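PDB 2A0B: HPT domain from Escherichia coli, which forms the histidine-containing phosphotransfer domain of the sensor kinase ArcB and relays phosphate in the phosphorelay that activates the regulator ArcA. Local coordinates for residues 7-19 against 68-80. Sequence-based numbering, arbitrary orientation.
Sequences KSEALLDIPMLEQ and GAAGSVGLRHLQQ. With ZN (zinc ion), chain B.
Asp13 N donates to Gly74 O over 2.8 Å, joining the short link between helices 7-11 and 14-23 to the turn between helices 56-72 and 76-85. This is the tight part of the contact. The same carbonyl takes a CA-H...O approach from Leu12 CA at 3.3 Å, and Leu17 presses its two methyls in beside it, CD1 near Gly74 O and CD2 on Val73 O at 3.7 Å. Val73 O is buried with no polar partner in the model. Deeper in, Leu12 CD2 meets Leu75 CD2, and Phe36 of helix 26-52 also touches Leu75. The turn itself is a Schellman motif, with Gly74 at positive phi as C-prime and Leu75 N returning to Ala70 O; it ends helix 56-72, the helix of the HPt four-helix bundle that carries His64, the phosphorylation site, and the N-terminal helices dock against that end. Leu11 O accepts a weak but nearly straight bond (170°) from His77 N, and Leu11 CD2 rests on His77 CB at 3.7 Å. With CG anti to the backbone N (chi1 173°), the His77 ring is carried away from that nitrogen; NE2 binds the zinc ion at 2.1 Å, alongside Glu103 and Glu107. The looser side belongs to Arg76, an exposed residue whose chain bends at chi2 and chi3 to fold back across the link. Its NE donates to Leu12 O at 3.2 Å from above the carbonyl plane, while Asp13 CA lies over one guanidinium face. A water in the guanidinium plane ties NH2 to Leu12 O and Ile14 N. Asp13, the N-cap of helix 14-23, accepts a weak bond from Met16 N at OD1; that oxygen stays 4.0 Å from Arg76 NH2, well out of the guanidinium plane, so any attraction is probably between charges alone.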
ATOM      1  N   LYS A   7     -11.256  -4.225 -11.167  1.00 41.11           N
ATOM      2  CA  LYS A   7     -10.451  -4.224  -9.955  1.00 40.90           C
ATOM      3  C   LYS A   7      -8.966  -3.986 -10.255  1.00 39.33           C
ATOM      4  O   LYS A   7      -8.318  -3.336  -9.430  1.00 39.09           O
ATOM      5  CB  LYS A   7     -10.657  -5.432  -9.098  1.00 42.13           C
ATOM      6  CG  LYS A   7      -9.955  -6.749  -9.233  1.00 44.01           C
ATOM      7  CD  LYS A   7     -10.689  -7.718  -8.295  1.00 45.36           C
ATOM      8  CE  LYS A   7     -10.444  -9.193  -8.589  1.00 46.23           C
ATOM      9  NZ  LYS A   7     -10.711  -9.949  -7.313  1.00 46.39           N
ATOM     10  N   SER A   8      -8.455  -4.525 -11.349  1.00 38.23           N
ATOM     11  CA  SER A   8      -7.047  -4.300 -11.677  1.00 38.42           C
ATOM     12  C   SER A   8      -6.817  -2.796 -11.867  1.00 36.47           C
ATOM     13  O   SER A   8      -5.882  -2.239 -11.283  1.00 33.77           O
ATOM     14  CB  SER A   8      -6.616  -5.074 -12.921  1.00 39.32           C
ATOM     15  OG  SER A   8      -6.586  -6.477 -12.686  1.00 41.69           O
ATOM     16  N   GLU A   9      -7.673  -2.128 -12.634  1.00 35.77           N
ATOM     17  CA  GLU A   9      -7.518  -0.704 -12.900  1.00 37.25           C
ATOM     18  C   GLU A   9      -7.551   0.169 -11.665  1.00 35.18           C
ATOM     19  O   GLU A   9      -6.860   1.181 -11.522  1.00 34.62           O
ATOM     20  CB  GLU A   9      -8.632  -0.198 -13.853  1.00 40.31           C
ATOM     21  CG  GLU A   9      -8.649  -1.010 -15.131  1.00 44.75           C
ATOM     22  CD  GLU A   9      -9.609  -0.540 -16.206  1.00 47.63           C
ATOM     23  OE1 GLU A   9     -10.679   0.029 -15.901  1.00 48.79           O
ATOM     24  OE2 GLU A   9      -9.250  -0.768 -17.394  1.00 49.21           O
ATOM     25  N   ALA A  10      -8.439  -0.217 -10.744  1.00 33.02           N
ATOM     26  CA  ALA A  10      -8.631   0.530  -9.528  1.00 31.98           C
ATOM     27  C   ALA A  10      -7.522   0.334  -8.521  1.00 29.44           C
ATOM     28  O   ALA A  10      -7.130   1.284  -7.846  1.00 32.41           O
ATOM     29  CB  ALA A  10      -9.983   0.118  -8.931  1.00 34.31           C
ATOM     30  N   LEU A  11      -6.964  -0.858  -8.374  1.00 21.40           N
ATOM     31  CA  LEU A  11      -6.056  -1.151  -7.309  1.00 19.19           C
ATOM     32  C   LEU A  11      -4.542  -1.000  -7.814  1.00 16.18           C
ATOM     33  O   LEU A  11      -3.794  -0.913  -6.897  1.00 19.78           O
ATOM     34  CB  LEU A  11      -6.225  -2.581  -6.776  1.00 20.43           C
ATOM     35  CG  LEU A  11      -7.679  -2.864  -6.179  1.00 21.09           C
ATOM     36  CD1 LEU A  11      -7.727  -4.305  -5.769  1.00 23.64           C
ATOM     37  CD2 LEU A  11      -7.808  -1.945  -4.963  1.00 23.11           C
ATOM     38  N   LEU A  12      -4.450  -1.136  -9.110  1.00 17.62           N
ATOM     39  CA  LEU A  12      -2.973  -1.132  -9.501  1.00 19.02           C
ATOM     40  C   LEU A  12      -2.688   0.060 -10.354  1.00 19.93           C
ATOM     41  O   LEU A  12      -3.502   0.655 -11.026  1.00 21.58           O
ATOM     42  CB  LEU A  12      -2.766  -2.355 -10.425  1.00 19.82           C
ATOM     43  CG  LEU A  12      -3.172  -3.715  -9.819  1.00 21.31           C
ATOM     44  CD1 LEU A  12      -2.945  -4.814 -10.865  1.00 20.59           C
ATOM     45  CD2 LEU A  12      -2.477  -3.923  -8.505  1.00 21.13           C
ATOM     46  N   ASP A  13      -1.356   0.392 -10.452  1.00 19.09           N
ATOM     47  CA  ASP A  13      -0.962   1.425 -11.397  1.00 19.30           C
ATOM     48  C   ASP A  13      -0.548   0.746 -12.716  1.00 20.90           C
ATOM     49  O   ASP A  13       0.655   0.350 -12.835  1.00 19.75           O
ATOM     50  CB  ASP A  13       0.210   2.211 -10.820  1.00 19.84           C
ATOM     51  CG  ASP A  13       0.618   3.395 -11.685  1.00 20.62           C
ATOM     52  OD1 ASP A  13       0.248   3.555 -12.834  1.00 23.40           O
ATOM     53  OD2 ASP A  13       1.313   4.217 -11.021  1.00 27.41           O
ATOM     54  N   ILE A  14      -1.468   0.468 -13.587  1.00 19.58           N
ATOM     55  CA  ILE A  14      -1.235  -0.302 -14.811  1.00 19.78           C
ATOM     56  C   ILE A  14      -0.239   0.355 -15.757  1.00 20.80           C
ATOM     57  O   ILE A  14       0.693  -0.392 -16.141  1.00 22.93           O
ATOM     58  CB  ILE A  14      -2.532  -0.674 -15.551  0.50 22.10           C
ATOM     59  CG1 ILE A  14      -3.436  -1.362 -14.520  0.50 22.58           C
ATOM     60  CG2 ILE A  14      -2.189  -1.618 -16.707  0.50 21.88           C
ATOM     61  CD1 ILE A  14      -2.886  -2.643 -13.967  0.50 22.43           C
ATOM     62  N   PRO A  15      -0.295   1.624 -16.005  1.00 22.13           N
ATOM     63  CA  PRO A  15       0.710   2.283 -16.887  1.00 22.79           C
ATOM     64  C   PRO A  15       2.112   2.062 -16.303  1.00 24.33           C
ATOM     65  O   PRO A  15       3.032   1.740 -17.108  1.00 25.21           O
ATOM     66  CB  PRO A  15       0.345   3.745 -16.870  1.00 26.78           C
ATOM     67  CG  PRO A  15      -1.189   3.662 -16.776  1.00 25.90           C
ATOM     68  CD  PRO A  15      -1.358   2.613 -15.694  1.00 24.39           C
ATOM     69  N   MET A  16       2.348   2.246 -15.037  1.00 21.81           N
ATOM     70  CA  MET A  16       3.669   2.090 -14.427  1.00 22.52           C
ATOM     71  C   MET A  16       4.090   0.642 -14.547  1.00 22.81           C
ATOM     72  O   MET A  16       5.232   0.266 -14.916  1.00 21.82           O
ATOM     73  CB  MET A  16       3.733   2.579 -12.977  0.50 23.55           C
ATOM     74  CG  MET A  16       5.033   2.231 -12.243  0.50 26.28           C
ATOM     75  SD  MET A  16       4.961   0.603 -11.480  0.50 30.19           S
ATOM     76  CE  MET A  16       6.169   0.719 -10.167  0.50 29.38           C
ATOM     77  N   LEU A  17       3.204  -0.330 -14.225  1.00 18.34           N
ATOM     78  CA  LEU A  17       3.552  -1.727 -14.282  1.00 17.95           C
ATOM     79  C   LEU A  17       3.877  -2.169 -15.716  1.00 19.10           C
ATOM     80  O   LEU A  17       4.787  -3.024 -15.817  1.00 20.60           O
ATOM     81  CB  LEU A  17       2.377  -2.584 -13.693  1.00 18.90           C
ATOM     82  CG  LEU A  17       2.351  -2.384 -12.177  1.00 19.23           C
ATOM     83  CD1 LEU A  17       0.934  -2.895 -11.727  1.00 21.03           C
ATOM     84  CD2 LEU A  17       3.376  -3.170 -11.386  1.00 22.17           C
ATOM     85  N   GLU A  18       3.168  -1.670 -16.704  1.00 19.66           N
ATOM     86  CA  GLU A  18       3.418  -2.118 -18.072  1.00 20.81           C
ATOM     87  C   GLU A  18       4.813  -1.554 -18.488  1.00 22.18           C
ATOM     88  O   GLU A  18       5.533  -2.351 -19.130  1.00 22.80           O
ATOM     89  CB  GLU A  18       2.338  -1.660 -19.015  1.00 25.05           C
ATOM     90  CG  GLU A  18       1.137  -2.610 -18.799  1.00 30.18           C
ATOM     91  CD  GLU A  18       0.027  -2.468 -19.812  1.00 34.64           C
ATOM     92  OE1 GLU A  18       0.061  -1.623 -20.725  1.00 37.57           O
ATOM     93  OE2 GLU A  18      -0.929  -3.289 -19.695  1.00 35.53           O
ATOM     94  N   GLN A  19       5.058  -0.322 -18.072  1.00 21.75           N
ATOM     95  CA  GLN A  19       6.397   0.222 -18.455  1.00 22.92           C
ATOM     96  C   GLN A  19       7.439  -0.591 -17.722  1.00 22.92           C
ATOM     97  O   GLN A  19       8.522  -0.977 -18.306  1.00 22.80           O
ATOM     98  CB  GLN A  19       6.445   1.680 -18.028  1.00 25.01           C
ATOM     99  CG  GLN A  19       7.798   2.351 -18.338  1.00 28.94           C
ATOM    100  CD  GLN A  19       7.841   3.764 -17.792  1.00 28.96           C
ATOM    101  OE1 GLN A  19       7.719   4.708 -18.576  1.00 32.78           O
ATOM    102  NE2 GLN A  19       8.046   3.980 -16.519  1.00 31.17           N
ATOM    103  N   GLY A  68       5.301   4.851   0.445  1.00 19.76           N
ATOM    104  CA  GLY A  68       6.483   4.629  -0.477  1.00 21.66           C
ATOM    105  C   GLY A  68       6.612   3.169  -0.892  1.00 20.97           C
ATOM    106  O   GLY A  68       6.904   2.887  -2.094  1.00 22.57           O
ATOM    107  N   ALA A  69       6.510   2.274   0.055  1.00 19.17           N
ATOM    108  CA  ALA A  69       6.620   0.820  -0.147  1.00 18.14           C
ATOM    109  C   ALA A  69       5.635   0.363  -1.171  1.00 20.95           C
ATOM    110  O   ALA A  69       5.883  -0.286  -2.186  1.00 20.11           O
ATOM    111  CB  ALA A  69       6.549   0.026   1.133  1.00 19.03           C
ATOM    112  N   ALA A  70       4.309   0.711  -0.942  1.00 17.88           N
ATOM    113  CA  ALA A  70       3.341   0.318  -1.937  1.00 17.05           C
ATOM    114  C   ALA A  70       3.453   0.881  -3.306  1.00 19.03           C
ATOM    115  O   ALA A  70       3.218   0.261  -4.333  1.00 19.94           O
ATOM    116  CB  ALA A  70       1.924   0.729  -1.342  1.00 18.22           C
ATOM    117  N   GLY A  71       3.875   2.157  -3.434  1.00 20.44           N
ATOM    118  CA  GLY A  71       4.035   2.860  -4.698  1.00 22.46           C
ATOM    119  C   GLY A  71       5.221   2.194  -5.469  1.00 20.30           C
ATOM    120  O   GLY A  71       5.100   2.146  -6.701  1.00 23.68           O
ATOM    121  N   SER A  72       6.139   1.639  -4.759  1.00 20.52           N
ATOM    122  CA  SER A  72       7.311   1.041  -5.432  1.00 23.64           C
ATOM    123  C   SER A  72       6.934  -0.176  -6.258  1.00 25.63           C
ATOM    124  O   SER A  72       7.647  -0.561  -7.192  1.00 24.56           O
ATOM    125  CB  SER A  72       8.379   0.746  -4.404  1.00 23.81           C
ATOM    126  OG  SER A  72       8.297  -0.494  -3.765  1.00 27.41           O
ATOM    127  N   VAL A  73       5.882  -0.899  -5.829  1.00 20.92           N
ATOM    128  CA  VAL A  73       5.411  -2.083  -6.525  1.00 20.94           C
ATOM    129  C   VAL A  73       4.076  -1.899  -7.227  1.00 21.04           C
ATOM    130  O   VAL A  73       3.512  -2.893  -7.742  1.00 23.75           O
ATOM    131  CB  VAL A  73       5.396  -3.299  -5.588  1.00 23.80           C
ATOM    132  CG1 VAL A  73       6.809  -3.681  -5.159  1.00 28.06           C
ATOM    133  CG2 VAL A  73       4.525  -3.097  -4.332  1.00 25.40           C
ATOM    134  N   GLY A  74       3.567  -0.696  -7.395  1.00 17.60           N
ATOM    135  CA  GLY A  74       2.378  -0.428  -8.205  1.00 17.22           C
ATOM    136  C   GLY A  74       1.013  -0.665  -7.448  1.00 15.15           C
ATOM    137  O   GLY A  74       0.094  -0.748  -8.294  1.00 17.38           O
ATOM    138  N   LEU A  75       1.162  -0.651  -6.182  1.00 17.50           N
ATOM    139  CA  LEU A  75      -0.204  -0.846  -5.440  1.00 17.14           C
ATOM    140  C   LEU A  75      -0.785   0.582  -5.262  1.00 15.13           C
ATOM    141  O   LEU A  75      -0.583   1.047  -4.128  1.00 16.94           O
ATOM    142  CB  LEU A  75       0.070  -1.625  -4.181  1.00 16.51           C
ATOM    143  CG  LEU A  75       0.526  -3.120  -4.400  1.00 18.89           C
ATOM    144  CD1 LEU A  75       1.108  -3.737  -3.172  1.00 20.10           C
ATOM    145  CD2 LEU A  75      -0.672  -3.894  -4.945  1.00 20.97           C
ATOM    146  N   ARG A  76      -1.413   1.079  -6.280  1.00 17.28           N
ATOM    147  CA  ARG A  76      -1.885   2.469  -6.326  1.00 19.00           C
ATOM    148  C   ARG A  76      -2.941   2.764  -5.214  1.00 18.97           C
ATOM    149  O   ARG A  76      -2.810   3.774  -4.566  1.00 19.34           O
ATOM    150  CB  ARG A  76      -2.499   2.679  -7.693  1.00 24.42           C
ATOM    151  CG  ARG A  76      -3.049   4.043  -8.065  1.00 32.89           C
ATOM    152  CD  ARG A  76      -4.271   3.851  -8.955  1.00 36.97           C
ATOM    153  NE  ARG A  76      -4.150   3.676 -10.370  1.00 43.09           N
ATOM    154  CZ  ARG A  76      -3.706   4.433 -11.374  1.00 45.04           C
ATOM    155  NH1 ARG A  76      -3.160   5.639 -11.223  1.00 46.57           N
ATOM    156  NH2 ARG A  76      -3.741   3.989 -12.634  1.00 46.70           N
ATOM    157  N   HIS A  77      -3.830   1.779  -4.983  1.00 19.28           N
ATOM    158  CA  HIS A  77      -4.840   2.146  -3.922  1.00 20.87           C
ATOM    159  C   HIS A  77      -4.278   2.110  -2.559  1.00 19.42           C
ATOM    160  O   HIS A  77      -4.604   2.952  -1.651  1.00 18.42           O
ATOM    161  CB  HIS A  77      -5.976   1.110  -4.092  1.00 18.97           C
ATOM    162  CG  HIS A  77      -7.017   1.237  -2.977  1.00 21.45           C
ATOM    163  ND1 HIS A  77      -7.720   2.417  -2.858  1.00 23.48           N
ATOM    164  CD2 HIS A  77      -7.332   0.392  -2.012  1.00 22.83           C
ATOM    165  CE1 HIS A  77      -8.540   2.265  -1.796  1.00 21.60           C
ATOM    166  NE2 HIS A  77      -8.287   1.098  -1.295  1.00 17.69           N
ATOM    167  N   LEU A  78      -3.340   1.232  -2.193  1.00 16.63           N
ATOM    168  CA  LEU A  78      -2.668   1.184  -0.942  1.00 17.19           C
ATOM    169  C   LEU A  78      -1.792   2.458  -0.787  1.00 17.67           C
ATOM    170  O   LEU A  78      -1.660   3.006   0.278  1.00 18.05           O
ATOM    171  CB  LEU A  78      -1.807  -0.038  -0.631  1.00 18.50           C
ATOM    172  CG  LEU A  78      -2.557  -1.397  -0.661  1.00 18.89           C
ATOM    173  CD1 LEU A  78      -1.655  -2.544  -0.261  1.00 20.68           C
ATOM    174  CD2 LEU A  78      -3.677  -1.321   0.424  1.00 22.20           C
ATOM    175  N   GLN A  79      -1.220   2.864  -1.937  1.00 16.94           N
ATOM    176  CA  GLN A  79      -0.433   4.122  -1.872  1.00 19.31           C
ATOM    177  C   GLN A  79      -1.290   5.355  -1.524  1.00 18.85           C
ATOM    178  O   GLN A  79      -0.873   6.126  -0.660  1.00 18.93           O
ATOM    179  CB  GLN A  79       0.211   4.322  -3.264  1.00 19.83           C
ATOM    180  CG  GLN A  79       1.211   5.494  -3.246  1.00 25.62           C
ATOM    181  CD  GLN A  79       1.674   5.799  -4.654  1.00 30.64           C
ATOM    182  OE1 GLN A  79       2.777   6.352  -4.790  1.00 36.09           O
ATOM    183  NE2 GLN A  79       0.953   5.502  -5.688  1.00 31.89           N
ATOM    184  N   GLN A  80      -2.485   5.347  -2.087  1.00 20.59           N
ATOM    185  CA  GLN A  80      -3.418   6.465  -1.810  1.00 21.46           C
ATOM    186  C   GLN A  80      -3.918   6.411  -0.373  1.00 21.76           C
ATOM    187  O   GLN A  80      -3.974   7.465   0.314  1.00 19.14           O
ATOM    188  CB  GLN A  80      -4.565   6.477  -2.799  1.00 25.69           C
ATOM    189  CG  GLN A  80      -5.511   7.664  -2.595  1.00 32.82           C
ATOM    190  CD  GLN A  80      -4.840   9.017  -2.530  1.00 37.86           C
ATOM    191  OE1 GLN A  80      -3.801   9.253  -3.192  1.00 41.47           O
ATOM    192  NE2 GLN A  80      -5.385   9.950  -1.732  1.00 38.69           N
TER
HETATM  193 ZN    ZN B 800      -9.366   0.108   0.185  1.00 24.08          ZN
HETATM  194  O   HOH W   1      -3.406  -1.275  -4.143  1.00 21.27           O
HETATM  195  O   HOH W   2      -4.361   1.661 -13.572  1.00 30.92           O
HETATM  196  O   HOH W   3       2.942   3.256  -8.686  1.00 45.91           O